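PDB 4Z0P: NAD-dependent dehydrogenase from Rhizobium meliloti, which reduces glyoxylate and hydroxypyruvate with NADPH as the electron donor, and is caught here with the cofactor and oxalate bound. Local coordinates for residues Ala227-Glu241 against Gly251-Arg263. Sequence-based numbering, arbitrary orientation.
Sequences APVFINAGRGGSQVE and GVLGGASLDVFER. With NDP (NADPH dihydro-nicotinamide-adenine-dinucleotide phosphate), chain H; OXD (oxalic acid), chain C.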
loop_
_atom_site.group_PDB
_atom_site.type_symbol
_atom_site.label_atom_id
_atom_site.label_comp_id
_atom_site.label_asym_id
_atom_site.label_seq_id
_atom_site.Cartn_x
_atom_site.Cartn_y
_atom_site.Cartn_z
ATOM N N ALA A 227 -11.985 14.453 8.818
ATOM C CA ALA A 227 -13.151 13.777 8.281
ATOM C C ALA A 227 -12.763 12.322 8.019
ATOM O O ALA A 227 -11.663 12.055 7.567
ATOM C CB ALA A 227 -13.607 14.425 6.976
ATOM N N PRO A 228 -13.664 11.402 8.312
ATOM C CA PRO A 228 -13.343 9.987 8.137
ATOM C C PRO A 228 -13.460 9.505 6.683
ATOM O O PRO A 228 -14.083 10.157 5.841
ATOM C CB PRO A 228 -14.409 9.308 9.016
ATOM C CG PRO A 228 -15.595 10.228 8.909
ATOM C CD PRO A 228 -14.999 11.592 8.900
ATOM N N VAL A 229 -12.888 8.331 6.433
ATOM C CA VAL A 229 -12.964 7.589 5.181
ATOM C C VAL A 229 -13.649 6.245 5.387
ATOM O O VAL A 229 -13.477 5.605 6.426
ATOM C CB VAL A 229 -11.524 7.361 4.653
ATOM C CG1 VAL A 229 -11.475 6.456 3.438
ATOM C CG2 VAL A 229 -10.931 8.724 4.315
ATOM N N PHE A 230 -14.417 5.816 4.387
ATOM C CA PHE A 230 -15.103 4.525 4.404
ATOM C C PHE A 230 -14.546 3.610 3.327
ATOM O O PHE A 230 -14.534 3.961 2.135
ATOM C CB PHE A 230 -16.598 4.711 4.161
ATOM C CG PHE A 230 -17.373 3.424 4.101
ATOM C CD1 PHE A 230 -17.266 2.473 5.119
ATOM C CD2 PHE A 230 -18.238 3.161 3.057
ATOM C CE1 PHE A 230 -18.007 1.291 5.086
ATOM C CE2 PHE A 230 -18.982 1.979 3.018
ATOM C CZ PHE A 230 -18.868 1.043 4.033
ATOM N N ILE A 231 -14.138 2.414 3.742
ATOM C CA ILE A 231 -13.525 1.433 2.841
ATOM C C ILE A 231 -14.288 0.134 3.009
ATOM O O ILE A 231 -14.375 -0.397 4.140
ATOM C CB ILE A 231 -12.053 1.221 3.219
ATOM C CG1 ILE A 231 -11.252 2.507 2.987
ATOM C CG2 ILE A 231 -11.441 0.016 2.488
ATOM C CD1 ILE A 231 -9.964 2.515 3.778
ATOM N N ASN A 232 -14.923 -0.348 1.942
ATOM C CA ASN A 232 -15.681 -1.601 2.047
ATOM C C ASN A 232 -15.283 -2.640 1.025
ATOM O O ASN A 232 -15.329 -2.387 -0.181
ATOM C CB ASN A 232 -17.189 -1.359 1.947
ATOM C CG ASN A 232 -18.027 -2.588 2.342
ATOM O OD1 ASN A 232 -17.551 -3.534 2.981
ATOM N ND2 ASN A 232 -19.288 -2.551 1.988
ATOM N N ALA A 233 -14.884 -3.808 1.511
ATOM C CA ALA A 233 -14.647 -4.967 0.649
ATOM C C ALA A 233 -15.338 -6.216 1.155
ATOM O O ALA A 233 -14.956 -7.337 0.768
ATOM C CB ALA A 233 -13.153 -5.225 0.478
ATOM N N GLY A 234 -16.374 -6.032 1.967
ATOM C CA GLY A 234 -17.200 -7.141 2.426
ATOM C C GLY A 234 -18.257 -7.473 1.397
ATOM O O GLY A 234 -18.002 -8.218 0.428
ATOM N N ARG A 235 -19.445 -6.896 1.581
ATOM C CA ARG A 235 -20.518 -7.040 0.606
ATOM C C ARG A 235 -21.256 -5.741 0.453
ATOM O O ARG A 235 -21.440 -4.995 1.418
ATOM C CB ARG A 235 -21.501 -8.110 1.069
ATOM C CG ARG A 235 -20.995 -9.535 0.924
ATOM C CD ARG A 235 -21.011 -9.936 -0.525
ATOM N NE ARG A 235 -20.544 -11.285 -0.777
ATOM C CZ ARG A 235 -19.300 -11.637 -1.030
ATOM N NH1 ARG A 235 -18.308 -10.747 -1.020
ATOM N NH2 ARG A 235 -19.028 -12.901 -1.293
ATOM N N GLY A 236 -21.721 -5.491 -0.764
ATOM C CA GLY A 236 -22.484 -4.300 -1.077
ATOM C C GLY A 236 -23.789 -4.154 -0.337
ATOM O O GLY A 236 -24.184 -3.051 0.036
ATOM N N GLY A 237 -24.439 -5.269 -0.059
ATOM C CA GLY A 237 -25.708 -5.213 0.655
ATOM C C GLY A 237 -25.603 -4.700 2.088
ATOM O O GLY A 237 -26.620 -4.376 2.699
ATOM N N SER A 238 -24.385 -4.630 2.633
ATOM C CA SER A 238 -24.166 -4.069 3.963
ATOM C C SER A 238 -24.139 -2.542 3.978
ATOM O O SER A 238 -24.150 -1.951 5.052
ATOM C CB SER A 238 -22.891 -4.633 4.601
ATOM O OG SER A 238 -23.023 -6.031 4.810
ATOM N N GLN A 239 -24.119 -1.889 2.814
ATOM C CA GLN A 239 -24.042 -0.438 2.782
ATOM C C GLN A 239 -25.268 0.187 2.155
ATOM O O GLN A 239 -26.023 -0.460 1.405
ATOM C CB GLN A 239 -22.768 0.019 2.062
ATOM C CG GLN A 239 -22.814 -0.088 0.546
ATOM C CD GLN A 239 -21.454 -0.234 -0.106
ATOM O OE1 GLN A 239 -20.422 -0.403 0.555
ATOM N NE2 GLN A 239 -21.446 -0.173 -1.437
ATOM N N VAL A 240 -25.498 1.444 2.524
ATOM C CA VAL A 240 -26.593 2.239 1.968
ATOM C C VAL A 240 -25.943 3.280 1.069
ATOM O O VAL A 240 -25.457 4.318 1.547
ATOM C CB VAL A 240 -27.467 2.895 3.061
ATOM C CG1 VAL A 240 -28.656 3.611 2.447
ATOM C CG2 VAL A 240 -27.945 1.843 4.047
ATOM N N GLU A 241 -25.910 2.994 -0.228
ATOM C CA GLU A 241 -25.203 3.874 -1.165
ATOM C C GLU A 241 -25.776 5.276 -1.257
ATOM O O GLU A 241 -25.028 6.224 -1.430
ATOM C CB GLU A 241 -25.117 3.231 -2.553
ATOM C CG GLU A 241 -24.085 2.108 -2.516
ATOM C CD GLU A 241 -24.119 1.159 -3.694
ATOM O OE1 GLU A 241 -24.744 1.461 -4.717
ATOM O OE2 GLU A 241 -23.485 0.103 -3.569
ATOM N N GLY A 251 -19.402 16.200 2.993
ATOM C CA GLY A 251 -18.116 16.169 3.652
ATOM C C GLY A 251 -18.098 15.364 4.937
ATOM O O GLY A 251 -17.034 15.259 5.564
ATOM N N VAL A 252 -19.226 14.771 5.321
ATOM C CA VAL A 252 -19.279 13.851 6.468
ATOM C C VAL A 252 -18.292 12.695 6.236
ATOM O O VAL A 252 -17.590 12.285 7.154
ATOM C CB VAL A 252 -20.699 13.341 6.762
ATOM C CG1 VAL A 252 -20.666 12.216 7.784
ATOM C CG2 VAL A 252 -21.559 14.488 7.316
ATOM N N LEU A 253 -18.235 12.199 5.001
ATOM C CA LEU A 253 -17.151 11.323 4.570
ATOM C C LEU A 253 -16.199 12.101 3.685
ATOM O O LEU A 253 -16.624 12.793 2.764
ATOM C CB LEU A 253 -17.676 10.133 3.773
ATOM C CG LEU A 253 -18.428 9.052 4.554
ATOM C CD1 LEU A 253 -18.994 8.019 3.588
ATOM C CD2 LEU A 253 -17.504 8.374 5.553
ATOM N N GLY A 254 -14.907 11.979 3.967
ATOM C CA GLY A 254 -13.882 12.682 3.198
ATOM C C GLY A 254 -13.507 11.931 1.934
ATOM O O GLY A 254 -12.955 12.511 0.987
ATOM N N GLY A 255 -13.797 10.637 1.915
ATOM C CA GLY A 255 -13.512 9.797 0.768
ATOM C C GLY A 255 -13.939 8.381 1.020
ATOM O O GLY A 255 -14.371 8.027 2.124
ATOM N N ALA A 256 -13.808 7.544 -0.012
ATOM C CA ALA A 256 -14.181 6.144 0.115
ATOM C C ALA A 256 -13.424 5.261 -0.864
ATOM O O ALA A 256 -12.965 5.738 -1.897
ATOM C CB ALA A 256 -15.680 5.972 -0.095
ATOM N N SER A 257 -13.278 3.989 -0.496
ATOM C CA SER A 257 -12.845 2.932 -1.423
ATOM C C SER A 257 -13.913 1.860 -1.396
ATOM O O SER A 257 -14.171 1.264 -0.340
ATOM C CB SER A 257 -11.513 2.323 -0.993
ATOM O OG SER A 257 -10.451 3.281 -1.105
ATOM N N LEU A 258 -14.544 1.630 -2.542
ATOM C CA LEU A 258 -15.619 0.638 -2.636
ATOM C C LEU A 258 -15.237 -0.419 -3.652
ATOM O O LEU A 258 -15.034 -0.107 -4.840
ATOM C CB LEU A 258 -16.953 1.295 -3.028
ATOM C CG LEU A 258 -17.418 2.414 -2.065
ATOM C CD1 LEU A 258 -18.646 3.117 -2.625
ATOM C CD2 LEU A 258 -17.706 1.841 -0.672
ATOM N N ASP A 259 -15.160 -1.666 -3.189
ATOM C CA ASP A 259 -14.957 -2.835 -4.040
ATOM C C ASP A 259 -16.255 -3.575 -4.315
ATOM O O ASP A 259 -16.300 -4.450 -5.180
ATOM C CB ASP A 259 -13.991 -3.816 -3.381
ATOM C CG ASP A 259 -13.525 -4.914 -4.336
ATOM O OD1 ASP A 259 -12.990 -4.604 -5.457
ATOM O OD2 ASP A 259 -13.704 -6.108 -3.968
ATOM N N VAL A 260 -17.284 -3.264 -3.522
ATOM C CA VAL A 260 -18.555 -4.025 -3.511
ATOM C C VAL A 260 -19.710 -3.042 -3.497
ATOM O O VAL A 260 -19.577 -1.928 -2.967
ATOM C CB VAL A 260 -18.622 -5.014 -2.326
ATOM C CG1 VAL A 260 -17.529 -6.064 -2.460
ATOM C CG2 VAL A 260 -18.484 -4.288 -0.998
ATOM N N PHE A 261 -20.816 -3.438 -4.126
ATOM C CA PHE A 261 -21.947 -2.567 -4.377
ATOM C C PHE A 261 -23.273 -3.291 -4.172
ATOM O O PHE A 261 -23.347 -4.493 -4.306
ATOM C CB PHE A 261 -21.864 -1.969 -5.789
ATOM C CG PHE A 261 -20.626 -1.163 -5.972
ATOM C CD1 PHE A 261 -20.587 0.161 -5.593
ATOM C CD2 PHE A 261 -19.445 -1.782 -6.383
ATOM C CE1 PHE A 261 -19.397 0.877 -5.695
ATOM C CE2 PHE A 261 -18.253 -1.071 -6.492
ATOM C CZ PHE A 261 -18.239 0.251 -6.129
ATOM N N GLU A 262 -24.295 -2.521 -3.830
ATOM C CA GLU A 262 -25.630 -3.082 -3.578
ATOM C C GLU A 262 -26.154 -3.871 -4.776
ATOM O O GLU A 262 -26.834 -4.888 -4.595
ATOM C CB GLU A 262 -26.630 -1.983 -3.189
ATOM C CG GLU A 262 -26.371 -1.307 -1.855
ATOM C CD GLU A 262 -27.497 -0.362 -1.486
ATOM O OE1 GLU A 262 -28.622 -0.828 -1.209
ATOM O OE2 GLU A 262 -27.266 0.842 -1.462
ATOM N N ARG A 263 -25.859 -3.405 -5.991
ATOM C CA ARG A 263 -26.216 -4.114 -7.210
ATOM C C ARG A 263 -24.984 -4.173 -8.096
ATOM O O ARG A 263 -24.471 -3.124 -8.505
ATOM C CB ARG A 263 -27.370 -3.404 -7.950
ATOM C CG ARG A 263 -28.696 -3.433 -7.193
HETATM P PA NDP H . -15.120 -14.777 8.762
HETATM O O1A NDP H . -16.357 -15.640 8.959
HETATM O O2A NDP H . -13.799 -15.380 9.105
HETATM O O5B NDP H . -15.337 -13.484 9.650
HETATM C C5B NDP H . -16.559 -12.781 9.739
HETATM C C4B NDP H . -16.440 -11.780 10.856
HETATM O O4B NDP H . -17.614 -10.971 10.817
HETATM C C3B NDP H . -16.384 -12.400 12.250
HETATM O O3B NDP H . -15.502 -11.609 13.039
HETATM C C2B NDP H . -17.809 -12.266 12.742
HETATM O O2B NDP H . -17.952 -12.180 14.147
HETATM C C1B NDP H . -18.173 -10.944 12.119
HETATM N N9A NDP H . -19.637 -10.790 12.082
HETATM C C8A NDP H . -20.562 -11.465 11.371
HETATM N N7A NDP H . -21.793 -11.059 11.584
HETATM C C5A NDP H . -21.652 -10.052 12.497
HETATM C C6A NDP H . -22.577 -9.220 13.158
HETATM N N6A NDP H . -23.911 -9.288 12.934
HETATM N N1A NDP H . -22.102 -8.294 14.037
HETATM C C2A NDP H . -20.780 -8.228 14.254
HETATM N N3A NDP H . -19.816 -8.968 13.698
HETATM C C4A NDP H . -20.324 -9.863 12.811
HETATM O O3 NDP H . -15.224 -14.278 7.229
HETATM P PN NDP H . -13.922 -13.831 6.370
HETATM O O1N NDP H . -13.080 -12.887 7.161
HETATM O O2N NDP H . -13.283 -15.019 5.745
HETATM O O5D NDP H . -14.689 -13.101 5.182
HETATM C C5D NDP H . -15.455 -11.946 5.460
HETATM C C4D NDP H . -16.281 -11.543 4.247
HETATM O O4D NDP H . -15.455 -10.913 3.267
HETATM C C3D NDP H . -16.935 -12.670 3.460
HETATM O O3D NDP H . -18.143 -13.115 4.110
HETATM C C2D NDP H . -17.210 -12.085 2.089
HETATM O O2D NDP H . -18.521 -11.495 2.045
HETATM C C1D NDP H . -16.144 -10.960 2.028
HETATM N N1N NDP H . -15.174 -11.156 0.949
HETATM C C2N NDP H . -15.075 -10.246 -0.097
HETATM C C3N NDP H . -14.166 -10.399 -1.100
HETATM C C7N NDP H . -13.929 -9.361 -2.156
HETATM O O7N NDP H . -13.291 -9.700 -3.173
HETATM N N7N NDP H . -14.405 -8.144 -2.006
HETATM C C4N NDP H . -13.298 -11.602 -1.113
HETATM C C5N NDP H . -13.484 -12.530 0.029
HETATM C C6N NDP H . -14.351 -12.291 0.996
HETATM P P2B NDP H . -17.766 -13.477 15.084
HETATM O O1X NDP H . -16.280 -13.730 15.060
HETATM O O2X NDP H . -18.265 -12.963 16.422
HETATM O O3X NDP H . -18.582 -14.564 14.490
HETATM C C1 OXD C . -15.589 -14.048 -1.971
HETATM C C2 OXD C . -15.761 -12.994 -2.965
HETATM O O3 OXD C . -14.557 -14.766 -1.982
HETATM O O4 OXD C . -15.254 -13.122 -4.089
HETATM O O5 OXD C . -16.502 -14.212 -1.135
HETATM O O6 OXD C . -16.420 -11.984 -2.677
HETATM O O HOH W 1 -25.314 -0.531 -6.546
#
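F230 and S257 meet along two neighbouring parallel strands, 229-232 and 255-258, joined by helix 241-250 in a beta-alpha-beta unit of the Rossmann-type coenzyme domain. S257 N donates to F230 O, S257 O accepts from N232 N, and D259 N closes the run on N232 O. F230 CB touches L253 CD1 and CD2; CG, anti to the backbone N (chi1 177°), carries the ring to L258, with CE2 3.9 Å from CD2.

Beyond the strands, Q239 bridges the two segments. From CB, CG stands between the backbone N and the carbonyl carbon (chi1 76°), and beyond it the chain runs extended; CD comes 3.8 Å from V260 O. OE1 lies 3.7 Å from L258 CD2 and takes a nearly straight bond from N232 ND2, 2.8 Å long and in the plane of the N232 amide. NE2 gives one hydrogen to V260 O (3.0 Å), the other to E241 OE2. Three hydrogen bonds thus fix the turn of the amide, the one to V260 O bent and tilted from its plane. V260 CG2 packs on N232 ND2 and the R235-G236 peptide.

E241 and E262 approach from opposite directions and trade bonds: E262 N reaches E241 OE2 and E241 N reaches E262 OE2, each 2.8 Å. The carboxylates, planes 80° apart, bring E241 OE1 within 4.2 Å of E262 OE2; the backbone N-H donors and the helix start probably offset their repulsion.

At the strand ends, NADPH N7N donates to A233 O and D259 OD2, one acceptor from each segment; D259 OD1 is held by T281. R235, salt-bridged to D78, grips oxalate O6 through NH1, which also bonds G234 O. N232, tied to Q239, receives G234 N on OD1 in an Asx turn, and so holds the 233-235 turn that presents A233 O to NADPH and R235 to oxalate.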